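Local coordinates for Lin1944 protein (Listeria innocua, PDB 3D7L) that is of unknown function but, as a member of the short-chain dehydrogenase/reductase family, probably acts as an oxidoreductase, at residues K50-Y53 / E54-K58; N158-E161 / E162-D165; P176-A179 / A180-A183; A185-K188 / S189-A193. All coordinates share one frame; numbering follows the deposited sequence.

Contact 1: K50-Y53 / E54-K58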
loop_
_atom_site.group_PDB
_atom_site.type_symbol
_atom_site.label_atom_id
_atom_site.label_comp_id
_atom_site.label_asym_id
_atom_site.label_seq_id
_atom_site.Cartn_x
_atom_site.Cartn_y
_atom_site.Cartn_z
ATOM N N LYS D 50 -5.279 17.760 12.058
ATOM C CA LYS D 50 -6.444 18.058 12.892
ATOM C C LYS D 50 -6.687 19.552 12.988
ATOM O O LYS D 50 -7.846 19.988 12.894
ATOM C CB LYS D 50 -6.317 17.449 14.279
ATOM C CG LYS D 50 -5.934 16.007 14.209
ATOM C CD LYS D 50 -6.623 15.191 15.247
ATOM C CE LYS D 50 -5.805 15.075 16.508
ATOM N NZ LYS D 50 -5.771 13.624 16.917
ATOM N N LYS D 51 -5.612 20.328 13.152
ATOM C CA LYS D 51 -5.744 21.790 13.191
ATOM C C LYS D 51 -6.327 22.328 11.882
ATOM O O LYS D 51 -7.222 23.180 11.897
ATOM C CB LYS D 51 -4.402 22.471 13.469
ATOM C CG LYS D 51 -4.416 23.440 14.642
ATOM C CD LYS D 51 -5.166 24.745 14.356
ATOM C CE LYS D 51 -5.468 25.483 15.665
ATOM N NZ LYS D 51 -4.273 26.169 16.310
HETATM N N MSE D 52 -5.818 21.829 10.756
HETATM C CA MSE D 52 -6.343 22.229 9.454
HETATM C C MSE D 52 -7.853 22.031 9.394
HETATM O O MSE D 52 -8.580 22.947 9.032
HETATM C CB MSE D 52 -5.643 21.502 8.305
HETATM C CG MSE D 52 -6.255 21.837 6.928
HETATM SE SE MSE D 52 -5.817 20.591 5.550
HETATM C CE MSE D 52 -6.692 19.011 6.222
ATOM N N TYR D 53 -8.318 20.848 9.780
ATOM C CA TYR D 53 -9.749 20.534 9.728
ATOM C C TYR D 53 -10.625 21.367 10.689
ATOM O O TYR D 53 -11.786 21.659 10.363
ATOM C CB TYR D 53 -9.989 19.028 9.937
ATOM C CG TYR D 53 -9.707 18.162 8.720
ATOM C CD1 TYR D 53 -10.221 18.494 7.450
ATOM C CD2 TYR D 53 -8.937 16.994 8.837
ATOM C CE1 TYR D 53 -9.956 17.682 6.330
ATOM C CE2 TYR D 53 -8.672 16.190 7.729
ATOM C CZ TYR D 53 -9.189 16.532 6.485
ATOM O OH TYR D 53 -8.916 15.707 5.402
ATOM N N GLU D 54 -10.084 21.736 11.857
ATOM C CA GLU D 54 -10.761 22.683 12.767
ATOM C C GLU D 54 -10.892 24.055 12.108
ATOM O O GLU D 54 -11.962 24.669 12.144
ATOM C CB GLU D 54 -9.997 22.877 14.085
ATOM C CG GLU D 54 -9.820 21.645 14.963
ATOM C CD GLU D 54 -8.831 21.891 16.128
ATOM O OE1 GLU D 54 -8.034 20.968 16.478
ATOM O OE2 GLU D 54 -8.838 23.017 16.679
ATOM N N GLN D 55 -9.796 24.528 11.512
ATOM C CA GLN D 55 -9.812 25.779 10.777
ATOM C C GLN D 55 -10.860 25.766 9.657
ATOM O O GLN D 55 -11.656 26.684 9.558
ATOM C CB GLN D 55 -8.411 26.133 10.242
ATOM C CG GLN D 55 -7.473 26.778 11.300
ATOM C CD GLN D 55 -6.012 27.021 10.815
ATOM O OE1 GLN D 55 -5.399 28.041 11.155
ATOM N NE2 GLN D 55 -5.458 26.077 10.051
ATOM N N VAL D 56 -10.865 24.698 8.850
ATOM C CA VAL D 56 -11.698 24.614 7.645
ATOM C C VAL D 56 -13.211 24.486 7.896
ATOM O O VAL D 56 -13.998 25.009 7.115
ATOM C CB VAL D 56 -11.234 23.459 6.714
ATOM C CG1 VAL D 56 -12.202 23.277 5.571
ATOM C CG2 VAL D 56 -9.854 23.742 6.171
ATOM N N GLY D 57 -13.614 23.786 8.962
ATOM C CA GLY D 57 -15.029 23.456 9.183
ATOM C C GLY D 57 -15.594 22.443 8.183
ATOM O O GLY D 57 -14.846 21.654 7.589
ATOM N N LYS D 58 -16.910 22.466 7.981
ATOM C CA LYS D 58 -17.572 21.491 7.109
ATOM C C LYS D 58 -17.381 21.802 5.633
ATOM O O LYS D 58 -17.543 22.951 5.211
ATOM C CB LYS D 58 -19.078 21.393 7.433
ATOM C CG LYS D 58 -19.413 20.538 8.665
ATOM C CD LYS D 58 -19.439 19.058 8.287
ATOM C CE LYS D 58 -20.024 18.181 9.393
ATOM N NZ LYS D 58 -20.213 16.751 8.949
#
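This is a local contact along the last two turns of helix 46-56, a helix that packs against the parallel sheet near strands 5-9 and 39-40. Four successive i to i+4 backbone hydrogen bonds carry it, and the last is the most bent. Gln-55 N to Lys-51 O is 2.9 Å and nearly straight, with an N-H...O angle of 172°. At the last, Gly-57 N to Tyr-53 O, the distance is 3.1 Å and the angle drops to 143°, with the donor tilted out of the carbonyl plane. The helix ends here, Gly-57 being the first residue to depart from helical backbone angles, with positive phi.

On the buried side, the selenomethionine Met-52 and Val-56 lie side by side and point the same way, CG of Met-52 being 4.1 Å from CG2 of Val-56. CG of Met-52 stands anti to its own nitrogen (chi1 176°), and the chain then bends at chi3, which carries CE over the centre of the Tyr-53 ring, 3.4 Å above its plane. On the exposed side, CD of Lys-51 comes 4.3 Å from CD of Gln-55, while NZ of Lys-51 and OE2 of Glu-54 stay 5.6 Å apart, so any attraction between these opposite charges would act without direct contact.

Around this turn, Met-52, Tyr-53 and Val-56 all touch Leu-7 of strand 5-9, and Met-52 and Val-56 also meet Val-39 of strand 39-40. Tyr-53 OH hydrogen-bonds to Leu-96 O of helix 79-100, joining the two helices.

Contact 2: N158-E161 / E162-D165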
loop_
_atom_site.group_PDB
_atom_site.type_symbol
_atom_site.label_atom_id
_atom_site.label_comp_id
_atom_site.label_asym_id
_atom_site.label_seq_id
_atom_site.Cartn_x
_atom_site.Cartn_y
_atom_site.Cartn_z
ATOM N N ASN D 158 -0.738 8.996 -15.211
ATOM C CA ASN D 158 0.536 8.746 -15.872
ATOM C C ASN D 158 1.413 9.969 -15.639
ATOM O O ASN D 158 0.954 10.991 -15.080
ATOM C CB ASN D 158 0.273 8.551 -17.370
ATOM C CG ASN D 158 1.372 7.803 -18.082
ATOM O OD1 ASN D 158 2.514 7.735 -17.609
ATOM N ND2 ASN D 158 1.028 7.207 -19.241
ATOM N N VAL D 159 2.669 9.893 -16.060
ATOM C CA VAL D 159 3.525 11.087 -16.082
ATOM C C VAL D 159 2.836 12.240 -16.842
ATOM O O VAL D 159 2.213 12.009 -17.885
ATOM C CB VAL D 159 4.966 10.777 -16.656
ATOM C CG1 VAL D 159 4.894 10.160 -18.052
ATOM C CG2 VAL D 159 5.836 12.047 -16.691
ATOM N N LEU D 160 2.929 13.460 -16.308
ATOM C CA LEU D 160 2.327 14.648 -16.956
ATOM C C LEU D 160 3.176 15.281 -18.065
ATOM O O LEU D 160 4.393 15.439 -17.918
ATOM C CB LEU D 160 1.983 15.726 -15.928
ATOM C CG LEU D 160 1.195 15.287 -14.695
ATOM C CD1 LEU D 160 0.941 16.488 -13.814
ATOM C CD2 LEU D 160 -0.122 14.609 -15.116
ATOM N N GLU D 161 2.524 15.661 -19.165
ATOM C CA GLU D 161 3.183 16.414 -20.224
ATOM C C GLU D 161 3.935 17.629 -19.652
ATOM O O GLU D 161 5.069 17.917 -20.053
ATOM C CB GLU D 161 2.162 16.905 -21.262
ATOM C CG GLU D 161 1.503 15.790 -22.063
ATOM C CD GLU D 161 0.592 16.304 -23.158
ATOM O OE1 GLU D 161 0.156 17.472 -23.095
ATOM O OE2 GLU D 161 0.302 15.530 -24.085
ATOM N N GLU D 162 3.305 18.341 -18.716
ATOM C CA GLU D 162 3.930 19.532 -18.141
ATOM C C GLU D 162 5.097 19.232 -17.192
ATOM O O GLU D 162 5.773 20.153 -16.739
ATOM C CB GLU D 162 2.909 20.483 -17.500
ATOM C CG GLU D 162 1.575 19.880 -17.068
ATOM C CD GLU D 162 0.631 19.560 -18.220
ATOM O OE1 GLU D 162 0.120 20.471 -18.912
ATOM O OE2 GLU D 162 0.385 18.366 -18.417
ATOM N N SER D 163 5.325 17.952 -16.907
ATOM C CA SER D 163 6.499 17.498 -16.153
ATOM C C SER D 163 7.491 16.685 -17.000
ATOM O O SER D 163 8.544 16.313 -16.506
ATOM C CB SER D 163 6.057 16.653 -14.956
ATOM O OG SER D 163 5.262 17.401 -14.056
ATOM N N TRP D 164 7.146 16.431 -18.264
ATOM C CA TRP D 164 7.909 15.572 -19.179
ATOM C C TRP D 164 9.340 16.043 -19.443
ATOM O O TRP D 164 10.259 15.232 -19.600
ATOM C CB TRP D 164 7.174 15.486 -20.517
ATOM C CG TRP D 164 7.713 14.465 -21.483
ATOM C CD1 TRP D 164 8.186 14.701 -22.739
ATOM C CD2 TRP D 164 7.802 13.053 -21.277
ATOM N NE1 TRP D 164 8.569 13.524 -23.335
ATOM C CE2 TRP D 164 8.321 12.491 -22.463
ATOM C CE3 TRP D 164 7.469 12.197 -20.211
ATOM C CZ2 TRP D 164 8.531 11.113 -22.610
ATOM C CZ3 TRP D 164 7.687 10.819 -20.360
ATOM C CH2 TRP D 164 8.217 10.302 -21.546
ATOM N N ASP D 165 9.491 17.360 -19.534
ATOM C CA ASP D 165 10.784 18.047 -19.546
ATOM C C ASP D 165 11.746 17.482 -18.497
ATOM O O ASP D 165 12.865 17.098 -18.819
ATOM C CB ASP D 165 10.532 19.541 -19.308
ATOM C CG ASP D 165 9.140 19.809 -18.700
ATOM O OD1 ASP D 165 9.067 20.029 -17.463
ATOM O OD2 ASP D 165 8.119 19.764 -19.462
#
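Val-159 lays both its methyls against the six-membered part of the Trp-164 indole. CG1 reaches CZ3 of Trp-164 at 3.7 Å from an oblique direction, while CG2 sits at the ring edge, in its plane, 3.9 Å from CE3. The indole is brought round by a chi1 of -170°, with CG anti to the nitrogen of Trp-164.

Next to this pair in the chain, the backbone turns tightly into helix 164-167. Ser-163 N donates to Leu-160 O at 2.9 Å, and Trp-164 N to Glu-161 O at 3.1 Å; both are i to i+3 bonds with the donors well above the carbonyl planes, as in a tight turn leading into a helix. Glu-162 bends back at chi2, which brings OE2 to 3.7 Å from CB of Glu-161. The strongest polar partner of that oxygen is Ala-179, at the start of helix 179-191. Glu-161 OE1 lies 4.8 Å from Glu-162 OE2, a like charge that might slightly raise the proton affinity of Glu-161; for Glu-162 the N-H at the helix start probably offsets the effect.

The turn follows strand 151-157 of the Rossmann-type sheet. Leu-160, Glu-162 and Ser-163 touch Thr-14 at the start of helix 14-23, Leu-160 also packs on Ala-179 and Val-182 of helix 179-191, and Trp-164 rests on Pro-176.

Contact 3: P176-A179 / A180-A183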
loop_
_atom_site.group_PDB
_atom_site.type_symbol
_atom_site.label_atom_id
_atom_site.label_comp_id
_atom_site.label_asym_id
_atom_site.label_seq_id
_atom_site.Cartn_x
_atom_site.Cartn_y
_atom_site.Cartn_z
ATOM N N PRO D 176 3.243 10.720 -22.093
ATOM C CA PRO D 176 2.674 11.500 -20.992
ATOM C C PRO D 176 1.270 12.061 -21.287
ATOM O O PRO D 176 0.846 12.139 -22.447
ATOM C CB PRO D 176 3.684 12.631 -20.806
ATOM C CG PRO D 176 4.264 12.828 -22.190
ATOM C CD PRO D 176 4.307 11.447 -22.817
ATOM N N VAL D 177 0.549 12.415 -20.226
ATOM C CA VAL D 177 -0.838 12.874 -20.344
ATOM C C VAL D 177 -0.931 14.342 -19.935
ATOM O O VAL D 177 -0.171 14.790 -19.075
ATOM C CB VAL D 177 -1.819 11.995 -19.493
ATOM C CG1 VAL D 177 -1.908 10.547 -20.059
ATOM C CG2 VAL D 177 -1.412 11.977 -18.030
ATOM N N PRO D 178 -1.851 15.099 -20.562
ATOM C CA PRO D 178 -2.003 16.485 -20.107
ATOM C C PRO D 178 -2.587 16.500 -18.697
ATOM O O PRO D 178 -3.505 15.738 -18.403
ATOM C CB PRO D 178 -3.015 17.087 -21.097
ATOM C CG PRO D 178 -3.115 16.121 -22.220
ATOM C CD PRO D 178 -2.803 14.768 -21.642
ATOM N N ALA D 179 -2.054 17.357 -17.839
ATOM C CA ALA D 179 -2.615 17.567 -16.515
ATOM C C ALA D 179 -4.112 17.937 -16.575
ATOM O O ALA D 179 -4.891 17.452 -15.748
ATOM C CB ALA D 179 -1.831 18.624 -15.793
ATOM N N ALA D 180 -4.509 18.752 -17.554
ATOM C CA ALA D 180 -5.933 19.025 -17.813
ATOM C C ALA D 180 -6.809 17.767 -17.945
ATOM O O ALA D 180 -7.979 17.775 -17.541
ATOM C CB ALA D 180 -6.106 19.910 -19.054
ATOM N N LYS D 181 -6.263 16.699 -18.544
ATOM C CA LYS D 181 -7.030 15.463 -18.717
ATOM C C LYS D 181 -7.174 14.731 -17.389
ATOM O O LYS D 181 -8.248 14.238 -17.055
ATOM C CB LYS D 181 -6.388 14.576 -19.783
ATOM C CG LYS D 181 -7.149 13.313 -20.125
ATOM C CD LYS D 181 -6.341 12.468 -21.069
ATOM C CE LYS D 181 -7.089 11.211 -21.466
ATOM N NZ LYS D 181 -6.310 10.425 -22.451
ATOM N N VAL D 182 -6.095 14.649 -16.623
ATOM C CA VAL D 182 -6.165 14.056 -15.307
ATOM C C VAL D 182 -7.162 14.825 -14.419
ATOM O O VAL D 182 -7.867 14.219 -13.622
ATOM C CB VAL D 182 -4.770 13.990 -14.631
ATOM C CG1 VAL D 182 -4.851 13.276 -13.280
ATOM C CG2 VAL D 182 -3.773 13.254 -15.548
ATOM N N ALA D 183 -7.233 16.146 -14.580
ATOM C CA ALA D 183 -8.089 16.993 -13.714
ATOM C C ALA D 183 -9.577 16.651 -13.879
ATOM O O ALA D 183 -10.362 16.798 -12.934
ATOM C CB ALA D 183 -7.820 18.464 -13.974
#
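Two backbone carbonyls make the polar part of this contact, where the loop runs into helix 179-191. Pro-178 O receives two N-H groups: Lys-181 N at 2.9 Å, which comes from well above the carbonyl plane, and Val-182 N in a weak bond of 3.3 Å. At the next carbonyl along, Ala-179 O takes Ala-183 N in a regular i to i+4 bond of 2.9 Å.

Pro-178 is the N-cap residue. A proline has no side-chain acceptor to offer the first turn; the acceptor that meets Ala-179 N is instead OE2 of Glu-162, from the preceding turn. The carboxylate thus sits at the positive end of the helix dipole, a setting likely to stabilise its charge. In the Rossmann-type fold of the short-chain dehydrogenases this helix crosses from strand 151-157 to strand 198-201, the edge strand of the parallel sheet within the chain.

The apolar part is made by one pair of valines and a proline. CG2 of Val-177 meets CG2 of Val-182 at 3.7 Å, the side chains crossing at about a right angle; with CG1 of Val-182 anti to its nitrogen (chi1 -176°), CG2 lies beside that nitrogen, where it meets Val-177. CD of Pro-178 lies 4.0 Å from CB of Lys-181, whose extended chain runs off from the proline. Val-182 also packs on Leu-15 of helix 14-23, Val-155 of strand 151-157 and Val-201 of strand 198-201.

Contact 4: A185-K188 / S189-A193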
loop_
_atom_site.group_PDB
_atom_site.type_symbol
_atom_site.label_atom_id
_atom_site.label_comp_id
_atom_site.label_asym_id
_atom_site.label_seq_id
_atom_site.Cartn_x
_atom_site.Cartn_y
_atom_site.Cartn_z
ATOM N N ALA D 185 -10.817 13.620 -14.232
ATOM C CA ALA D 185 -11.032 12.479 -13.336
ATOM C C ALA D 185 -11.338 12.891 -11.896
ATOM O O ALA D 185 -12.196 12.269 -11.214
ATOM C CB ALA D 185 -9.808 11.542 -13.378
ATOM N N PHE D 186 -10.611 13.903 -11.416
ATOM C CA PHE D 186 -10.913 14.523 -10.130
ATOM C C PHE D 186 -12.307 15.152 -10.134
ATOM O O PHE D 186 -13.069 14.947 -9.189
ATOM C CB PHE D 186 -9.869 15.583 -9.772
ATOM C CG PHE D 186 -8.568 15.014 -9.264
ATOM C CD1 PHE D 186 -8.378 14.790 -7.907
ATOM C CD2 PHE D 186 -7.527 14.741 -10.146
ATOM C CE1 PHE D 186 -7.155 14.271 -7.430
ATOM C CE2 PHE D 186 -6.319 14.254 -9.683
ATOM C CZ PHE D 186 -6.144 14.006 -8.317
ATOM N N GLU D 187 -12.641 15.900 -11.189
ATOM C CA GLU D 187 -14.002 16.432 -11.341
ATOM C C GLU D 187 -15.050 15.298 -11.367
ATOM O O GLU D 187 -16.108 15.426 -10.768
ATOM C CB GLU D 187 -14.132 17.323 -12.574
ATOM C CG GLU D 187 -15.561 17.794 -12.833
ATOM C CD GLU D 187 -15.709 18.708 -14.051
ATOM O OE1 GLU D 187 -14.704 19.135 -14.635
ATOM O OE2 GLU D 187 -16.845 19.026 -14.424
ATOM N N LYS D 188 -14.744 14.200 -12.071
ATOM C CA LYS D 188 -15.589 13.019 -12.105
ATOM C C LYS D 188 -15.802 12.489 -10.684
ATOM O O LYS D 188 -16.935 12.215 -10.298
ATOM C CB LYS D 188 -14.967 11.943 -13.018
ATOM C CG LYS D 188 -15.789 10.688 -13.155
ATOM C CD LYS D 188 -15.103 9.663 -14.063
ATOM C CE LYS D 188 -15.878 8.349 -14.071
ATOM N NZ LYS D 188 -17.245 8.442 -14.638
ATOM N N SER D 189 -14.722 12.380 -9.899
ATOM C CA SER D 189 -14.842 11.932 -8.507
ATOM C C SER D 189 -15.680 12.880 -7.645
ATOM O O SER D 189 -16.559 12.422 -6.933
ATOM C CB SER D 189 -13.478 11.689 -7.860
ATOM O OG SER D 189 -13.672 11.194 -6.566
ATOM N N VAL D 190 -15.456 14.187 -7.736
ATOM C CA VAL D 190 -16.188 15.133 -6.895
ATOM C C VAL D 190 -17.665 15.269 -7.288
ATOM O O VAL D 190 -18.551 15.295 -6.423
ATOM C CB VAL D 190 -15.484 16.530 -6.869
ATOM C CG1 VAL D 190 -16.348 17.624 -6.155
ATOM C CG2 VAL D 190 -14.112 16.421 -6.233
ATOM N N PHE D 191 -17.940 15.356 -8.586
ATOM C CA PHE D 191 -19.268 15.742 -9.048
ATOM C C PHE D 191 -20.121 14.578 -9.514
ATOM O O PHE D 191 -21.346 14.705 -9.598
ATOM C CB PHE D 191 -19.152 16.807 -10.140
ATOM C CG PHE D 191 -18.759 18.152 -9.608
ATOM C CD1 PHE D 191 -19.706 18.977 -8.999
ATOM C CD2 PHE D 191 -17.448 18.591 -9.700
ATOM C CE1 PHE D 191 -19.342 20.228 -8.482
ATOM C CE2 PHE D 191 -17.078 19.842 -9.208
ATOM C CZ PHE D 191 -18.025 20.659 -8.583
ATOM N N GLY D 192 -19.464 13.461 -9.838
ATOM C CA GLY D 192 -20.149 12.192 -10.117
ATOM C C GLY D 192 -20.638 11.535 -8.828
ATOM O O GLY D 192 -20.665 12.175 -7.765
ATOM N N ALA D 193 -21.035 10.272 -8.912
ATOM C CA ALA D 193 -21.693 9.614 -7.781
ATOM C C ALA D 193 -21.162 8.225 -7.500
ATOM O O ALA D 193 -21.813 7.440 -6.776
ATOM C CB ALA D 193 -23.215 9.568 -7.997
#
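Glu-187 O is served twice over by Phe-191. The N-H of Phe-191 donates to Glu-187 O, N to O 2.8 Å, with an N-H...O angle of 157°, and the Phe-191 ring turns its edge to the oxygen, which lies near the ring plane, 3.6 Å from CD2. With CG anti to the carbonyl carbon of Phe-191 (chi1 -73°), the ring swings back over the preceding turn, where CD2 also meets CG of Glu-187 at 3.7 Å. The Glu-187 chain runs out extended, and its carboxylate stands 78° from the ring plane. The polar end looks outward from the contact: OE1 forms a salt bridge with Arg-22 and OE2 with Lys-26, which together would probably favour the charged form. Lys-26 also makes a cation-pi contact with Phe-191.

One face of the Phe-191 ring takes CG1 of its neighbour Val-190, 3.8 Å above the plane and offset toward the rim. The other i to i+4 bonds are regular: Ser-189 N to Ala-185 O is 2.8 Å, and Val-190 N to Phe-186 O is 2.9 Å. At the end, Gly-192 N still reaches Lys-188 O at 2.9 Å, but less straight, as Gly-192 leaves the helical backbone.

Ser-189 OG is hydrogen-bonded to Thr-111 OG1 and Asn-153 ND2, on two neighbouring strands, while Phe-186 and Val-190 press on strands 59-64 and 108-113. A helix packed on a parallel sheet in this way, before the last strand, outermost within the chain, is characteristic of the Rossmann-type fold of short-chain dehydrogenases/reductases.

Contacts 1, 3 and 4 are partly buried, whereas contact 2 lies at the surface. Contacts 3 and 4 share helix 179-191, contact 3 at its start and contact 4 at its end, their centres about 15 Å apart. Contact 2 touches contact 3, about 9 Å away between centres; besides the bond from Ala-179 to Glu-162, Glu-161 N pairs with Val-177 O. Contact 1 stands apart on the opposite side of the chain's centre from contacts 2 and 3, its centre about 33 Å from that of contact 2. Contacts 1 and 4 are both C-terminal helix turns followed by a glycine, each with apolar side chains on the sheet, but contact 4 is also tied to helix 14-23 by a salt bridge.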